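PDB 6WTE: B12-binding domain-containing protein from Kitasatospora setae, which probably methylates its substrate without radical chemistry, as a cobalamin-dependent member of the radical S-adenosylmethionine methylase family carrying a [4Fe-4S] cluster. Local coordinates for residues 110-118 against 456-465. Sequence-based numbering, arbitrary orientation. Where two conformers were deposited one is given.
Sequences TMPFALVEY and PAEYERQFMF
E460 reaches across to the first turn of helix 112-118 and grips its backbone with one carboxylate oxygen. OE1 of E460 lies 3.0 Å from A114 N on a nearly straight N-H path (169°), approached on its anti side and somewhat out of the carboxylate plane; the second bond, from F113 N, is weak because strongly bent. With CG anti to the carbonyl carbon (chi1 -64°) and an extended chain beyond, the carboxylate is carried up to these amides, while OE2 is held by the hydroxyl of Y416. The helix start, with M111 at the N-cap, would be expected to stabilise the negative charge. A lysine in place of E460 would probably leave A114 N without its acceptor, set a positive charge against the helix N-terminus and cost Y416 this hydrogen bond.

Packing is tight beside this grip: the CA atoms of A114 and A457 approach to 4.0 Å, two small residues letting the helix axes cross at 7.3 Å and -99°. The contact joins the B12-binding domain, here the helix leading into strand 123-124, to the radical SAM part of the chain. P456 CB sits over one face of the F113 ring, 3.7 Å from its centroid, a CH-pi contact. F465 CZ lies over a face of Y118. M464, near the cobalamin, tentatively meets M111 SD in one of two modelled conformers.

A457 CB presses on the E117 carboxylate, 3.3 Å from CD. The looser, wetter part is the gap from E117 OE1 to R461 NH1, 4.4 Å, too far for a salt bridge and spanned by one water. A second water joins OE2, also bonded to A160 N, to A457 N.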
loop_
_atom_site.group_PDB
_atom_site.type_symbol
_atom_site.label_atom_id
_atom_site.label_comp_id
_atom_site.label_asym_id
_atom_site.label_seq_id
_atom_site.Cartn_x
_atom_site.Cartn_y
_atom_site.Cartn_z
ATOM N N THR A 110 6.863 6.393 3.720
ATOM C CA THR A 110 6.735 7.553 2.847
ATOM C C THR A 110 7.105 8.849 3.557
ATOM O O THR A 110 7.379 9.853 2.894
ATOM C CB THR A 110 5.315 7.678 2.295
ATOM O OG1 THR A 110 4.432 8.113 3.333
ATOM C CG2 THR A 110 4.817 6.324 1.734
ATOM N N MET A 111 7.123 8.848 4.879
ATOM C CA MET A 111 7.470 10.046 5.629
ATOM C C MET A 111 7.979 9.634 7.007
ATOM O O MET A 111 7.417 10.051 8.028
ATOM C CB MET A 111 6.253 10.967 5.742
ATOM C CG MET A 111 4.971 10.197 6.088
ATOM S SD MET A 111 3.495 11.216 6.254
ATOM C CE MET A 111 4.025 12.426 7.471
ATOM N N PRO A 112 9.048 8.837 7.078
ATOM C CA PRO A 112 9.401 8.223 8.367
ATOM C C PRO A 112 10.023 9.188 9.352
ATOM O O PRO A 112 9.826 9.010 10.558
ATOM C CB PRO A 112 10.377 7.109 7.968
ATOM C CG PRO A 112 11.035 7.653 6.736
ATOM C CD PRO A 112 9.976 8.434 6.007
ATOM N N PHE A 113 10.782 10.192 8.896
ATOM C CA PHE A 113 11.338 11.158 9.839
ATOM C C PHE A 113 10.238 12.012 10.458
ATOM O O PHE A 113 10.240 12.253 11.671
ATOM C CB PHE A 113 12.373 12.054 9.145
ATOM C CG PHE A 113 13.628 11.339 8.733
ATOM C CD1 PHE A 113 13.653 10.561 7.589
ATOM C CD2 PHE A 113 14.787 11.457 9.482
ATOM C CE1 PHE A 113 14.816 9.909 7.198
ATOM C CE2 PHE A 113 15.950 10.810 9.097
ATOM C CZ PHE A 113 15.963 10.036 7.956
ATOM N N ALA A 114 9.302 12.489 9.634
ATOM C CA ALA A 114 8.180 13.260 10.156
ATOM C C ALA A 114 7.383 12.448 11.163
ATOM O O ALA A 114 6.950 12.972 12.192
ATOM C CB ALA A 114 7.276 13.723 9.013
ATOM N N LEU A 115 7.175 11.160 10.883
ATOM C CA LEU A 115 6.340 10.361 11.764
ATOM C C LEU A 115 7.066 9.993 13.052
ATOM O O LEU A 115 6.440 9.950 14.116
ATOM C CB LEU A 115 5.848 9.112 11.029
ATOM C CG LEU A 115 4.779 9.446 9.988
ATOM C CD1 LEU A 115 4.242 8.179 9.321
ATOM C CD2 LEU A 115 3.649 10.234 10.635
ATOM N N VAL A 116 8.375 9.723 12.990
ATOM C CA VAL A 116 9.118 9.502 14.228
ATOM C C VAL A 116 8.949 10.702 15.155
ATOM O O VAL A 116 8.671 10.555 16.351
ATOM C CB VAL A 116 10.606 9.223 13.944
ATOM C CG1 VAL A 116 11.406 9.362 15.226
ATOM C CG2 VAL A 116 10.807 7.820 13.390
ATOM N N GLU A 117 9.075 11.913 14.602
ATOM C CA GLU A 117 8.956 13.112 15.426
ATOM C C GLU A 117 7.511 13.363 15.844
ATOM O O GLU A 117 7.249 13.732 16.996
ATOM C CB GLU A 117 9.538 14.315 14.676
ATOM C CG GLU A 117 11.004 14.122 14.278
ATOM C CD GLU A 117 11.670 15.399 13.796
ATOM O OE1 GLU A 117 11.006 16.454 13.793
ATOM O OE2 GLU A 117 12.855 15.340 13.397
ATOM N N TYR A 118 6.558 13.160 14.927
ATOM C CA TYR A 118 5.146 13.370 15.245
ATOM C C TYR A 118 4.670 12.402 16.323
ATOM O O TYR A 118 3.971 12.793 17.265
ATOM C CB TYR A 118 4.310 13.209 13.973
ATOM C CG TYR A 118 2.809 13.294 14.146
ATOM C CD1 TYR A 118 2.185 14.499 14.450
ATOM C CD2 TYR A 118 2.009 12.172 13.966
ATOM C CE1 TYR A 118 0.808 14.577 14.583
ATOM C CE2 TYR A 118 0.626 12.240 14.099
ATOM C CZ TYR A 118 0.035 13.440 14.404
ATOM O OH TYR A 118 -1.331 13.501 14.533
ATOM N N PRO A 456 14.993 16.298 7.200
ATOM C CA PRO A 456 14.030 15.438 6.500
ATOM C C PRO A 456 12.627 15.543 7.071
ATOM O O PRO A 456 11.660 15.557 6.304
ATOM C CB PRO A 456 14.618 14.031 6.693
ATOM C CG PRO A 456 16.072 14.256 6.906
ATOM C CD PRO A 456 16.170 15.543 7.669
ATOM N N ALA A 457 12.489 15.632 8.402
ATOM C CA ALA A 457 11.158 15.740 8.988
ATOM C C ALA A 457 10.413 16.960 8.463
ATOM O O ALA A 457 9.217 16.877 8.166
ATOM C CB ALA A 457 11.241 15.781 10.514
ATOM N N GLU A 458 11.096 18.106 8.346
ATOM C CA GLU A 458 10.428 19.288 7.809
ATOM C C GLU A 458 9.980 19.062 6.375
ATOM O O GLU A 458 8.859 19.426 6.006
ATOM C CB GLU A 458 11.337 20.519 7.879
ATOM C CG GLU A 458 10.652 21.758 7.317
ATOM C CD GLU A 458 11.534 22.993 7.310
ATOM O OE1 GLU A 458 12.733 22.884 7.642
ATOM O OE2 GLU A 458 11.015 24.072 6.968
ATOM N N TYR A 459 10.845 18.469 5.550
ATOM C CA TYR A 459 10.484 18.231 4.153
ATOM C C TYR A 459 9.304 17.275 4.040
ATOM O O TYR A 459 8.450 17.424 3.156
ATOM C CB TYR A 459 11.685 17.688 3.376
ATOM C CG TYR A 459 11.321 17.337 1.953
ATOM C CD1 TYR A 459 10.966 18.335 1.061
ATOM C CD2 TYR A 459 11.301 16.014 1.509
ATOM C CE1 TYR A 459 10.615 18.045 -0.235
ATOM C CE2 TYR A 459 10.946 15.710 0.198
ATOM C CZ TYR A 459 10.598 16.732 -0.663
ATOM O OH TYR A 459 10.243 16.462 -1.969
ATOM N N GLU A 460 9.233 16.288 4.934
ATOM C CA GLU A 460 8.186 15.280 4.826
ATOM C C GLU A 460 6.865 15.777 5.399
ATOM O O GLU A 460 5.802 15.516 4.824
ATOM C CB GLU A 460 8.632 13.992 5.522
ATOM C CG GLU A 460 9.840 13.341 4.869
ATOM C CD GLU A 460 10.447 12.244 5.718
ATOM O OE1 GLU A 460 9.874 11.923 6.779
ATOM O OE2 GLU A 460 11.500 11.704 5.327
ATOM N N ARG A 461 6.907 16.500 6.519
ATOM C CA ARG A 461 5.666 16.817 7.218
ATOM C C ARG A 461 4.811 17.818 6.449
ATOM O O ARG A 461 3.589 17.829 6.614
ATOM C CB ARG A 461 5.969 17.332 8.628
ATOM C CG ARG A 461 6.564 18.734 8.675
ATOM C CD ARG A 461 7.214 19.014 10.032
ATOM N NE ARG A 461 7.727 20.378 10.081
ATOM C CZ ARG A 461 8.852 20.747 10.688
ATOM N NH1 ARG A 461 9.619 19.851 11.302
ATOM N NH2 ARG A 461 9.218 22.022 10.666
ATOM N N GLN A 462 5.422 18.654 5.601
ATOM C CA GLN A 462 4.670 19.709 4.926
ATOM C C GLN A 462 3.625 19.149 3.970
ATOM O O GLN A 462 2.682 19.860 3.608
ATOM C CB GLN A 462 5.622 20.637 4.161
ATOM C CG GLN A 462 6.385 19.922 3.065
ATOM C CD GLN A 462 7.346 20.817 2.299
ATOM O OE1 GLN A 462 7.172 22.030 2.231
ATOM N NE2 GLN A 462 8.363 20.204 1.701
ATOM N N PHE A 463 3.770 17.902 3.546
ATOM C CA PHE A 463 2.769 17.323 2.665
ATOM C C PHE A 463 1.525 16.854 3.410
ATOM O O PHE A 463 0.530 16.506 2.765
ATOM C CB PHE A 463 3.389 16.174 1.873
ATOM C CG PHE A 463 4.401 16.628 0.863
ATOM C CD1 PHE A 463 5.710 16.883 1.241
ATOM C CD2 PHE A 463 4.037 16.825 -0.469
ATOM C CE1 PHE A 463 6.642 17.312 0.328
ATOM C CE2 PHE A 463 4.971 17.262 -1.406
ATOM C CZ PHE A 463 6.276 17.502 -1.011
ATOM N N MET A 464 1.554 16.847 4.743
ATOM C CA MET A 464 0.423 16.413 5.552
ATOM C C MET A 464 -0.013 17.425 6.605
ATOM O O MET A 464 -1.172 17.375 7.037
ATOM C CB MET A 464 0.760 15.086 6.247
ATOM C CG MET A 464 -0.398 14.415 6.956
ATOM S SD MET A 464 -0.014 12.701 7.329
ATOM C CE MET A 464 0.041 11.996 5.687
ATOM N N PHE A 465 0.865 18.331 7.032
ATOM C CA PHE A 465 0.574 19.275 8.098
ATOM C C PHE A 465 0.930 20.686 7.655
ATOM O O PHE A 465 1.893 20.891 6.914
ATOM C CB PHE A 465 1.372 18.957 9.369
ATOM C CG PHE A 465 1.156 17.570 9.900
ATOM C CD1 PHE A 465 0.125 17.310 10.787
ATOM C CD2 PHE A 465 2.007 16.535 9.544
ATOM C CE1 PHE A 465 -0.073 16.038 11.288
ATOM C CE2 PHE A 465 1.816 15.255 10.044
ATOM C CZ PHE A 465 0.775 15.007 10.920
HETATM O O HOH W 1 8.760 17.397 12.683
HETATM O O HOH W 2 14.340 14.902 10.710
#